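Local coordinates for TRAP dicarboxylate transporter-DctP subunit (Marinobacter aquaeolei, PDB 4PFI), which probably binds a small organic solute in the periplasm and hands it to a TRAP-type membrane transporter, at residues G148-G153 with D254-L259; Q60-A63 with I69-D72; L120-E125 with A311-S316; L130-A135 with Q273-A278. All blocks are in the same frame, centred on the assembly; numbering follows the deposited sequence.

Contact 1: G148-G153 with D254-L259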
loop_
_atom_site.group_PDB
_atom_site.type_symbol
_atom_site.label_atom_id
_atom_site.label_comp_id
_atom_site.label_asym_id
_atom_site.label_seq_id
_atom_site.Cartn_x
_atom_site.Cartn_y
_atom_site.Cartn_z
ATOM N N GLY A 148 -5.733 -12.148 -14.734
ATOM C CA GLY A 148 -6.778 -13.056 -14.286
ATOM C C GLY A 148 -7.383 -12.709 -12.932
ATOM O O GLY A 148 -7.724 -13.598 -12.148
ATOM N N LEU A 149 -7.542 -11.418 -12.664
ATOM C CA LEU A 149 -8.060 -10.979 -11.377
ATOM C C LEU A 149 -9.201 -9.976 -11.519
ATOM O O LEU A 149 -9.197 -9.121 -12.404
ATOM C CB LEU A 149 -6.931 -10.377 -10.522
ATOM C CG LEU A 149 -5.861 -11.356 -10.027
ATOM C CD1 LEU A 149 -4.693 -10.603 -9.400
ATOM C CD2 LEU A 149 -6.452 -12.357 -9.047
ATOM N N GLN A 150 -10.180 -10.071 -10.628
ATOM C CA GLN A 150 -11.232 -9.069 -10.575
ATOM C C GLN A 150 -10.869 -8.002 -9.530
ATOM O O GLN A 150 -10.838 -8.289 -8.338
ATOM C CB GLN A 150 -12.584 -9.716 -10.247
ATOM C CG GLN A 150 -13.731 -8.728 -10.186
ATOM C CD GLN A 150 -13.998 -8.048 -11.522
ATOM O OE1 GLN A 150 -14.359 -8.703 -12.499
ATOM N NE2 GLN A 150 -13.827 -6.726 -11.568
ATOM N N LEU A 151 -10.583 -6.782 -9.992
ATOM C CA LEU A 151 -10.307 -5.645 -9.099
ATOM C C LEU A 151 -11.616 -5.118 -8.530
ATOM O O LEU A 151 -12.528 -4.811 -9.284
ATOM C CB LEU A 151 -9.588 -4.516 -9.848
ATOM C CG LEU A 151 -9.470 -3.200 -9.068
ATOM C CD1 LEU A 151 -8.446 -3.311 -7.939
ATOM C CD2 LEU A 151 -9.147 -2.026 -9.986
ATOM N N LEU A 152 -11.704 -5.017 -7.204
ATOM C CA LEU A 152 -12.916 -4.539 -6.534
ATOM C C LEU A 152 -12.736 -3.136 -5.957
ATOM O O LEU A 152 -13.711 -2.426 -5.732
ATOM C CB LEU A 152 -13.328 -5.505 -5.421
ATOM C CG LEU A 152 -13.600 -6.945 -5.879
ATOM C CD1 LEU A 152 -13.998 -7.844 -4.703
ATOM C CD2 LEU A 152 -14.673 -6.965 -6.971
ATOM N N GLY A 153 -11.494 -2.737 -5.694
ATOM C CA GLY A 153 -11.250 -1.437 -5.096
ATOM C C GLY A 153 -9.873 -1.265 -4.488
ATOM O O GLY A 153 -9.047 -2.182 -4.477
ATOM N N ASP A 254 -13.800 -15.661 -12.049
ATOM C CA ASP A 254 -14.981 -16.437 -12.415
ATOM C C ASP A 254 -15.960 -16.530 -11.254
ATOM O O ASP A 254 -17.172 -16.472 -11.452
ATOM C CB ASP A 254 -14.577 -17.839 -12.875
ATOM C CG ASP A 254 -13.807 -17.827 -14.195
ATOM O OD1 ASP A 254 -14.191 -17.064 -15.109
ATOM O OD2 ASP A 254 -12.817 -18.584 -14.315
ATOM N N TRP A 255 -15.431 -16.664 -10.041
ATOM C CA TRP A 255 -16.267 -16.668 -8.851
ATOM C C TRP A 255 -17.079 -15.379 -8.785
ATOM O O TRP A 255 -18.279 -15.395 -8.516
ATOM C CB TRP A 255 -15.404 -16.811 -7.607
ATOM C CG TRP A 255 -16.158 -16.571 -6.331
ATOM C CD1 TRP A 255 -16.964 -17.454 -5.670
ATOM C CD2 TRP A 255 -16.174 -15.362 -5.559
ATOM N NE1 TRP A 255 -17.479 -16.872 -4.541
ATOM C CE2 TRP A 255 -17.009 -15.588 -4.447
ATOM C CE3 TRP A 255 -15.565 -14.112 -5.704
ATOM C CZ2 TRP A 255 -17.250 -14.611 -3.484
ATOM C CZ3 TRP A 255 -15.807 -13.142 -4.746
ATOM C CH2 TRP A 255 -16.643 -13.396 -3.652
ATOM N N PHE A 256 -16.415 -14.261 -9.045
ATOM C CA PHE A 256 -17.090 -12.974 -9.052
ATOM C C PHE A 256 -18.215 -12.967 -10.083
ATOM O O PHE A 256 -19.352 -12.607 -9.784
ATOM C CB PHE A 256 -16.104 -11.854 -9.369
ATOM C CG PHE A 256 -16.711 -10.487 -9.312
ATOM C CD1 PHE A 256 -17.111 -9.943 -8.105
ATOM C CD2 PHE A 256 -16.883 -9.743 -10.459
ATOM C CE1 PHE A 256 -17.672 -8.678 -8.049
ATOM C CE2 PHE A 256 -17.448 -8.476 -10.410
ATOM C CZ PHE A 256 -17.839 -7.944 -9.206
ATOM N N ALA A 257 -17.872 -13.351 -11.307
ATOM C CA ALA A 257 -18.807 -13.330 -12.420
ATOM C C ALA A 257 -19.934 -14.339 -12.201
ATOM O O ALA A 257 -21.057 -14.122 -12.640
ATOM C CB ALA A 257 -18.072 -13.621 -13.720
ATOM N N GLY A 258 -19.619 -15.433 -11.510
ATOM C CA GLY A 258 -20.586 -16.466 -11.174
ATOM C C GLY A 258 -21.192 -16.223 -9.806
ATOM O O GLY A 258 -21.067 -17.046 -8.894
ATOM N N LEU A 259 -21.821 -15.060 -9.670
ATOM C CA LEU A 259 -22.448 -14.635 -8.429
ATOM C C LEU A 259 -23.795 -14.015 -8.750
ATOM O O LEU A 259 -23.920 -13.286 -9.732
ATOM C CB LEU A 259 -21.593 -13.583 -7.704
ATOM C CG LEU A 259 -20.626 -14.017 -6.601
ATOM C CD1 LEU A 259 -20.072 -12.780 -5.916
ATOM C CD2 LEU A 259 -21.288 -14.928 -5.583
#

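Contact 2: Q60-A63 with I69-D72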
loop_
_atom_site.group_PDB
_atom_site.type_symbol
_atom_site.label_atom_id
_atom_site.label_comp_id
_atom_site.label_asym_id
_atom_site.label_seq_id
_atom_site.Cartn_x
_atom_site.Cartn_y
_atom_site.Cartn_z
ATOM N N GLN A 60 -20.074 -7.151 8.535
ATOM C CA GLN A 60 -21.061 -6.511 7.675
ATOM C C GLN A 60 -21.708 -7.512 6.731
ATOM O O GLN A 60 -22.929 -7.570 6.620
ATOM C CB GLN A 60 -20.411 -5.401 6.846
ATOM C CG GLN A 60 -21.396 -4.563 6.022
ATOM C CD GLN A 60 -22.358 -3.774 6.891
ATOM O OE1 GLN A 60 -22.151 -3.664 8.100
ATOM N NE2 GLN A 60 -23.412 -3.210 6.283
ATOM N N VAL A 61 -20.894 -8.280 6.028
ATOM C CA VAL A 61 -21.427 -9.241 5.078
ATOM C C VAL A 61 -22.298 -10.336 5.743
ATOM O O VAL A 61 -23.305 -10.752 5.182
ATOM C CB VAL A 61 -20.310 -9.861 4.228
ATOM C CG1 VAL A 61 -20.758 -11.151 3.595
ATOM C CG2 VAL A 61 -19.899 -8.866 3.165
ATOM N N GLU A 62 -21.925 -10.775 6.939
ATOM C CA GLU A 62 -22.677 -11.807 7.643
ATOM C C GLU A 62 -24.040 -11.260 8.091
ATOM O O GLU A 62 -25.066 -11.940 7.975
ATOM C CB GLU A 62 -21.853 -12.346 8.823
ATOM C CG GLU A 62 -20.583 -13.120 8.355
ATOM C CD GLU A 62 -19.809 -13.822 9.476
ATOM O OE1 GLU A 62 -19.984 -13.469 10.666
ATOM O OE2 GLU A 62 -19.004 -14.728 9.161
ATOM N N ALA A 63 -24.056 -10.014 8.554
ATOM C CA ALA A 63 -25.299 -9.382 8.989
ATOM C C ALA A 63 -26.257 -9.057 7.819
ATOM O O ALA A 63 -27.467 -9.154 7.977
ATOM C CB ALA A 63 -24.991 -8.128 9.799
ATOM N N ILE A 69 -24.097 -16.242 4.185
ATOM C CA ILE A 69 -22.691 -16.144 3.792
ATOM C C ILE A 69 -21.824 -15.926 5.016
ATOM O O ILE A 69 -22.030 -15.001 5.778
ATOM C CB ILE A 69 -22.451 -15.009 2.776
ATOM C CG1 ILE A 69 -23.045 -15.393 1.419
ATOM C CG2 ILE A 69 -20.947 -14.706 2.619
ATOM C CD1 ILE A 69 -23.482 -14.202 0.589
ATOM N N GLU A 70 -20.869 -16.816 5.221
ATOM C CA GLU A 70 -19.925 -16.660 6.310
ATOM C C GLU A 70 -18.572 -16.301 5.703
ATOM O O GLU A 70 -18.271 -16.709 4.579
ATOM C CB GLU A 70 -19.819 -17.945 7.119
ATOM C CG GLU A 70 -19.334 -17.692 8.529
ATOM C CD GLU A 70 -18.712 -18.915 9.169
ATOM O OE1 GLU A 70 -18.785 -20.010 8.563
ATOM O OE2 GLU A 70 -18.141 -18.776 10.277
ATOM N N VAL A 71 -17.757 -15.547 6.434
ATOM C CA VAL A 71 -16.471 -15.114 5.894
ATOM C C VAL A 71 -15.322 -15.593 6.776
ATOM O O VAL A 71 -15.255 -15.292 7.959
ATOM C CB VAL A 71 -16.399 -13.571 5.704
ATOM C CG1 VAL A 71 -15.065 -13.173 5.114
ATOM C CG2 VAL A 71 -17.515 -13.091 4.804
ATOM N N ASP A 72 -14.418 -16.355 6.184
ATOM C CA ASP A 72 -13.242 -16.804 6.901
ATOM C C ASP A 72 -12.082 -15.918 6.513
ATOM O O ASP A 72 -11.740 -15.804 5.335
ATOM C CB ASP A 72 -12.953 -18.275 6.610
ATOM C CG ASP A 72 -13.749 -19.207 7.510
ATOM O OD1 ASP A 72 -14.923 -18.890 7.812
ATOM O OD2 ASP A 72 -13.200 -20.251 7.931
#

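Contact 3: L120-E125 with A311-S316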
loop_
_atom_site.group_PDB
_atom_site.type_symbol
_atom_site.label_atom_id
_atom_site.label_comp_id
_atom_site.label_asym_id
_atom_site.label_seq_id
_atom_site.Cartn_x
_atom_site.Cartn_y
_atom_site.Cartn_z
ATOM N N LEU A 120 -0.543 11.498 -6.207
ATOM C CA LEU A 120 -1.890 11.530 -5.672
ATOM C C LEU A 120 -2.043 12.755 -4.774
ATOM O O LEU A 120 -1.073 13.213 -4.184
ATOM C CB LEU A 120 -2.156 10.278 -4.863
ATOM C CG LEU A 120 -2.554 9.018 -5.616
ATOM C CD1 LEU A 120 -1.682 8.767 -6.849
ATOM C CD2 LEU A 120 -2.482 7.844 -4.640
ATOM N N PRO A 121 -3.265 13.299 -4.677
ATOM C CA PRO A 121 -3.496 14.487 -3.844
ATOM C C PRO A 121 -3.156 14.236 -2.354
ATOM O O PRO A 121 -3.475 13.170 -1.826
ATOM C CB PRO A 121 -4.990 14.765 -4.037
ATOM C CG PRO A 121 -5.568 13.511 -4.574
ATOM C CD PRO A 121 -4.492 12.843 -5.350
ATOM N N GLU A 122 -2.488 15.205 -1.722
ATOM C CA GLU A 122 -2.103 15.166 -0.310
ATOM C C GLU A 122 -3.311 15.083 0.593
ATOM O O GLU A 122 -3.375 14.248 1.497
ATOM C CB GLU A 122 -1.399 16.466 0.085
ATOM C CG GLU A 122 -0.211 16.834 -0.736
ATOM C CD GLU A 122 0.339 18.192 -0.345
ATOM O OE1 GLU A 122 -0.261 18.850 0.542
ATOM O OE2 GLU A 122 1.372 18.598 -0.924
ATOM N N GLU A 123 -4.242 16.008 0.374
ATOM C CA GLU A 123 -5.420 16.126 1.218
ATOM C C GLU A 123 -6.250 14.869 1.066
ATOM O O GLU A 123 -6.363 14.308 -0.025
ATOM C CB GLU A 123 -6.257 17.368 0.869
ATOM C CG GLU A 123 -5.461 18.673 0.716
ATOM C CD GLU A 123 -4.753 19.132 1.999
ATOM O OE1 GLU A 123 -5.310 18.926 3.105
ATOM O OE2 GLU A 123 -3.633 19.709 1.908
ATOM N N GLN A 124 -6.833 14.444 2.180
ATOM C CA GLN A 124 -7.505 13.158 2.280
ATOM C C GLN A 124 -8.772 13.086 1.444
ATOM O O GLN A 124 -9.073 12.047 0.870
ATOM C CB GLN A 124 -7.857 12.849 3.738
ATOM C CG GLN A 124 -8.433 11.441 3.924
ATOM C CD GLN A 124 -9.151 11.238 5.259
ATOM O OE1 GLN A 124 -8.515 11.189 6.313
ATOM N NE2 GLN A 124 -10.482 11.110 5.211
ATOM N N GLU A 125 -9.535 14.168 1.378
ATOM C CA GLU A 125 -10.817 14.091 0.692
ATOM C C GLU A 125 -10.699 13.963 -0.832
ATOM O O GLU A 125 -11.306 13.070 -1.436
ATOM C CB GLU A 125 -11.713 15.251 1.100
ATOM C CG GLU A 125 -12.326 15.043 2.480
ATOM C CD GLU A 125 -13.110 13.729 2.596
ATOM O OE1 GLU A 125 -13.574 13.206 1.557
ATOM O OE2 GLU A 125 -13.254 13.211 3.728
ATOM N N ALA A 311 11.163 20.529 -2.807
ATOM C CA ALA A 311 12.456 20.160 -3.362
ATOM C C ALA A 311 12.505 18.667 -3.776
ATOM O O ALA A 311 13.114 18.308 -4.793
ATOM C CB ALA A 311 13.590 20.506 -2.374
ATOM N N PHE A 312 11.862 17.805 -2.995
ATOM C CA PHE A 312 11.829 16.382 -3.293
ATOM C C PHE A 312 10.917 16.133 -4.473
ATOM O O PHE A 312 11.164 15.237 -5.274
ATOM C CB PHE A 312 11.328 15.570 -2.092
ATOM C CG PHE A 312 12.376 15.280 -1.059
ATOM C CD1 PHE A 312 13.397 14.380 -1.324
ATOM C CD2 PHE A 312 12.307 15.841 0.208
ATOM C CE1 PHE A 312 14.352 14.090 -0.361
ATOM C CE2 PHE A 312 13.284 15.538 1.186
ATOM C CZ PHE A 312 14.295 14.672 0.896
ATOM N N ARG A 313 9.836 16.902 -4.555
ATOM C CA ARG A 313 8.903 16.786 -5.677
ATOM C C ARG A 313 9.668 17.031 -6.988
ATOM O O ARG A 313 9.643 16.201 -7.918
ATOM C CB ARG A 313 7.759 17.791 -5.523
ATOM C CG ARG A 313 6.480 17.438 -6.291
ATOM C CD ARG A 313 5.390 18.514 -6.095
ATOM N NE ARG A 313 5.418 19.063 -4.726
ATOM C CZ ARG A 313 4.462 18.914 -3.800
ATOM N NH1 ARG A 313 3.331 18.243 -4.076
ATOM N NH2 ARG A 313 4.630 19.457 -2.594
ATOM N N ASP A 314 10.386 18.155 -7.026
ATOM C CA ASP A 314 11.161 18.545 -8.196
ATOM C C ASP A 314 12.087 17.396 -8.578
ATOM O O ASP A 314 12.135 16.988 -9.741
ATOM C CB ASP A 314 11.938 19.842 -7.925
ATOM C CG ASP A 314 11.010 21.055 -7.677
ATOM O OD1 ASP A 314 9.800 20.970 -8.001
ATOM O OD2 ASP A 314 11.483 22.104 -7.160
ATOM N N ALA A 315 12.745 16.813 -7.583
ATOM C CA ALA A 315 13.737 15.774 -7.843
ATOM C C ALA A 315 13.124 14.388 -8.074
ATOM O O ALA A 315 13.813 13.471 -8.524
ATOM C CB ALA A 315 14.778 15.738 -6.715
ATOM N N SER A 316 11.820 14.252 -7.846
ATOM C CA SER A 316 11.111 12.969 -8.009
ATOM C C SER A 316 10.651 12.679 -9.430
ATOM O O SER A 316 10.200 11.571 -9.728
ATOM C CB SER A 316 9.852 12.973 -7.147
ATOM O OG SER A 316 8.904 13.904 -7.700
HETATM O O HOH W 1 1.807 16.258 -3.089
#

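Contact 4: L130-A135 with Q273-A278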
loop_
_atom_site.group_PDB
_atom_site.type_symbol
_atom_site.label_atom_id
_atom_site.label_comp_id
_atom_site.label_asym_id
_atom_site.label_seq_id
_atom_site.Cartn_x
_atom_site.Cartn_y
_atom_site.Cartn_z
ATOM N N LEU A 130 -10.732 10.263 -5.489
ATOM C CA LEU A 130 -10.043 9.660 -6.625
ATOM C C LEU A 130 -10.102 8.135 -6.582
ATOM O O LEU A 130 -10.543 7.496 -7.540
ATOM C CB LEU A 130 -8.586 10.110 -6.647
ATOM C CG LEU A 130 -7.779 9.640 -7.852
ATOM C CD1 LEU A 130 -8.294 10.321 -9.162
ATOM C CD2 LEU A 130 -6.280 9.881 -7.587
ATOM N N LEU A 131 -9.670 7.554 -5.464
ATOM C CA LEU A 131 -9.628 6.096 -5.315
ATOM C C LEU A 131 -11.016 5.465 -5.450
ATOM O O LEU A 131 -11.130 4.293 -5.794
ATOM C CB LEU A 131 -9.021 5.697 -3.964
ATOM C CG LEU A 131 -7.528 5.983 -3.722
ATOM C CD1 LEU A 131 -7.175 5.662 -2.281
ATOM C CD2 LEU A 131 -6.588 5.217 -4.655
ATOM N N GLU A 132 -12.052 6.244 -5.149
ATOM C CA GLU A 132 -13.447 5.783 -5.154
ATOM C C GLU A 132 -14.089 5.973 -6.508
ATOM O O GLU A 132 -15.123 5.382 -6.796
ATOM C CB GLU A 132 -14.282 6.587 -4.156
ATOM C CG GLU A 132 -14.308 6.025 -2.763
ATOM C CD GLU A 132 -15.111 6.890 -1.793
ATOM O OE1 GLU A 132 -15.850 7.804 -2.245
ATOM O OE2 GLU A 132 -14.996 6.653 -0.571
ATOM N N ALA A 133 -13.497 6.844 -7.313
ATOM C CA ALA A 133 -14.033 7.172 -8.622
ATOM C C ALA A 133 -14.180 5.904 -9.470
ATOM O O ALA A 133 -13.225 5.131 -9.625
ATOM C CB ALA A 133 -13.137 8.185 -9.317
ATOM N N PRO A 134 -15.389 5.679 -10.013
ATOM C CA PRO A 134 -15.594 4.538 -10.912
ATOM C C PRO A 134 -14.697 4.613 -12.144
ATOM O O PRO A 134 -14.254 3.576 -12.634
ATOM C CB PRO A 134 -17.071 4.658 -11.308
ATOM C CG PRO A 134 -17.696 5.474 -10.211
ATOM C CD PRO A 134 -16.636 6.432 -9.780
ATOM N N ALA A 135 -14.434 5.825 -12.628
ATOM C CA ALA A 135 -13.604 6.014 -13.816
ATOM C C ALA A 135 -12.133 5.702 -13.520
ATOM O O ALA A 135 -11.383 5.304 -14.412
ATOM C CB ALA A 135 -13.751 7.438 -14.356
ATOM N N GLN A 273 -18.609 1.018 1.129
ATOM C CA GLN A 273 -18.797 1.623 2.442
ATOM C C GLN A 273 -17.483 1.684 3.193
ATOM O O GLN A 273 -17.156 2.679 3.832
ATOM C CB GLN A 273 -19.759 0.784 3.282
ATOM C CG GLN A 273 -21.242 1.122 3.109
ATOM C CD GLN A 273 -22.094 0.590 4.252
ATOM O OE1 GLN A 273 -21.585 0.324 5.348
ATOM N NE2 GLN A 273 -23.391 0.430 4.007
ATOM N N LEU A 274 -16.734 0.592 3.123
ATOM C CA LEU A 274 -15.558 0.429 3.945
ATOM C C LEU A 274 -14.428 1.321 3.464
ATOM O O LEU A 274 -13.407 1.444 4.132
ATOM C CB LEU A 274 -15.125 -1.034 3.946
ATOM C CG LEU A 274 -16.092 -1.972 4.681
ATOM C CD1 LEU A 274 -15.505 -3.376 4.758
ATOM C CD2 LEU A 274 -16.421 -1.430 6.068
ATOM N N SER A 275 -14.607 1.945 2.304
ATOM C CA SER A 275 -13.603 2.861 1.782
ATOM C C SER A 275 -13.357 3.994 2.782
ATOM O O SER A 275 -12.213 4.290 3.140
ATOM C CB SER A 275 -14.061 3.451 0.452
ATOM O OG SER A 275 -13.483 4.730 0.248
ATOM N N GLU A 276 -14.452 4.597 3.240
ATOM C CA GLU A 276 -14.427 5.774 4.099
ATOM C C GLU A 276 -13.947 5.421 5.498
ATOM O O GLU A 276 -13.147 6.148 6.108
ATOM C CB GLU A 276 -15.836 6.368 4.168
ATOM C CG GLU A 276 -15.980 7.639 4.985
ATOM C CD GLU A 276 -17.377 8.261 4.858
ATOM O OE1 GLU A 276 -17.794 8.953 5.815
ATOM O OE2 GLU A 276 -18.057 8.061 3.815
ATOM N N GLU A 277 -14.454 4.311 6.016
ATOM C CA GLU A 277 -14.042 3.825 7.327
ATOM C C GLU A 277 -12.558 3.442 7.298
ATOM O O GLU A 277 -11.859 3.564 8.291
ATOM C CB GLU A 277 -14.904 2.621 7.719
ATOM C CG GLU A 277 -14.428 1.864 8.952
ATOM C CD GLU A 277 -14.938 2.450 10.265
ATOM O OE1 GLU A 277 -15.783 3.379 10.232
ATOM O OE2 GLU A 277 -14.493 1.968 11.336
ATOM N N ALA A 278 -12.081 2.973 6.151
ATOM C CA ALA A 278 -10.683 2.591 6.023
ATOM C C ALA A 278 -9.771 3.805 6.234
ATOM O O ALA A 278 -8.723 3.680 6.827
ATOM C CB ALA A 278 -10.423 1.964 4.665
#

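Contact 1: G148-G153 with D254-L259
Gln150 lies across one face of the Phe256 ring in a CH-pi contact that joins the sheet strand 149-164 of this solute-binding protein to helix 253-257, the short helix directly following the strand's antiparallel partner, strand 244-252. Gln150 CG sits 3.7 Å from the centroid of the Phe256 ring but is displaced toward one rim, where it comes within 3.3 Å of Phe256 CD2. The amide continues over that rim with its plane 38° from the ring plane, bringing Gln150 OE1 to 3.4 Å from the same CD2. Leu152, two residues further along the strand, meets the ring obliquely, its CD2 3.6 Å from Phe256 CE1. Replacing Gln150 by a serine would probably strip this ring face of its methylene cover and leave Phe256 less firmly held against the strand. Further out, Leu267 of helix 263-296 packs on both Leu152 and Phe256, and Arg264 makes a cation-pi contact with Phe256. Gln150 and Leu152 pair through their backbones with Ala251 and Val249 of strand 244-252. A bend at chi2 (64°) folds the Gln150 chain back, and NE2 donates to Leu151 O over 3.3 Å, nearly straight at 165° but from above the carbonyl plane.

Contact 2: Q60-A63 with I69-D72
Glu62 and Val61 face Ile69, Glu70 and Val71 across the second half of a beta-alpha-beta unit, in which strand 37-41 leads through helix 49-65 to the parallel strand 70-74. Glu62 has the most surface buried here. Its CG lies anti to the carbonyl carbon (chi1 -67°), and the chain then runs extended across the start of the strand, with CG 3.5 Å from Ile69 O. At its end OE2 accepts the N-H of Val71 over 3.1 Å, at a nearly straight 168° and on the anti lone pair. A helix side chain thus grips a strand amide. The Glu70 side chain runs alongside, pointing the same way, and its OE2 lies 4.3 Å from Glu62 OE2, so the two carboxylates probably repel each other somewhat. A leucine in place of Glu62 would probably leave the Val71 N-H without its acceptor and weaken the link between helix and strand. On the buried side, Val61 faces the strand and its CG1 branch carries the apolar contact. Ile69 crosses it obliquely, and helix 263-296 closes over both through Thr270 on Val61 and Trp266 on Ile69. Ser65 OG, bonded to both Ile69 N and Glu62 O, holds the intervening turn. Val61 CG1 touches two methyls of the 69-72 segment, Ile69 CG2 at 3.7 Å and Val71 CG2 at 4.0 Å.

Contact 3: L120-E125 with A311-S316
Arg313 and Glu122 form a long salt bridge, 3.7 Å between NH1 of the arginine and OE2 of the glutamate, at the surface where the loop before helix 124-132 faces helix 306-316. Phe312, just before Arg313, turns inward, its ring edge-to-face with both Tyr194 and Trp162. Arg313 itself points toward the loop. Its CG is anti to the backbone N (chi1 -158°), and a bend at chi3 turns the guanidinium so that Glu122 OE2 lies at its edge, in plane, with NH2 3.8 Å from the same OE2. The carboxylate plane is tilted 34° from the guanidinium plane. A water also spans the pair, donating to Glu122 OE2 (3.2 Å) and accepting only a weak bond from Arg313 NH1 (2.7 Å). The stronger partner of the glutamate is Arg309, one helical turn earlier, whose NH1 makes a salt bridge with the same OE2. The result is an arginine-carboxylate cluster joining the loop to a helix near the C-terminal end of the DctP-family fold. The loop is further tied by Arg244, which bonds to the backbone oxygens of Pro121 and Glu122. At the far end of the segment, Ser316 packs on Tyr194, and its backbone N donates to Arg313 O over 2.9 Å.

Contact 4: L130-A135 with Q273-A278
A single side-chain hydrogen bond from Ser275 to Glu132 makes up most of this polar, partly buried contact, which links the last turn of helix 124-132 to helix 263-296. That helix, 34 residues long, fits the long helix that spans the two domains in TRAP solute-binding proteins. Ser275 OG donates to Glu132 OE2 over 2.6 Å, reaching the anti lone pair, the one turned away from the other carboxylate oxygen. Each residue points its side chain at the other helix. The serine hydroxyl is nearly opposite the backbone N (chi1 152°), while the glutamate chain stays extended beyond CG and spans the gap between backbones whose CA atoms, those of Glu132 and Ser275, are 7.5 Å apart. The glutamate does not touch by its oxygen alone, because its CG also lies 3.4 Å from Ser275 OG, so the methylene rests beside the hydroxyl.

Apolar neighbours flank the bond. Leu131 packs on Phe154 and Ala278 on Val155 and Pro156, both through strand 149-164, and Leu274 turns instead to Tyr53 and Phe57 of helix 49-65. Just after Glu132 the helix ends at Ala133, the first residue to leave helical angles, which also stands at the N-cap position of helix 134-145.

Glu132 OE2 also forms a salt bridge with Arg128, one turn back. With a positive charge and a hydroxyl donor on the same oxygen, the carboxylate would be expected to remain ionised, although Glu276 OE2, 5.5 Å from Glu132 OE2, should offset part of that stabilisation.

How the contacts relate
Contact 2 comes first along the chain and closes before the others open. Contacts 3, 4 and 1 then lie one within another, contact 3 spanning the longest loop. Contacts 1 and 2 reach the same mixed sheet, with centres about 18 Å apart, and contact 4 lies about 18 Å from contact 1 and about 21 Å from contact 2, centre to centre. Helix 263-296 connects these three: it carries half of contact 4 and packs against contacts 1 and 2. Contact 3 shares helix 124-132 with contact 4, where Pro121 touches Leu130, but its centre lies about 38 Å from that of contact 2, on the opposite side of the chain's centre. Shared helices thus link the N-terminal beta-alpha-beta unit to helix 306-316 near the C-terminus.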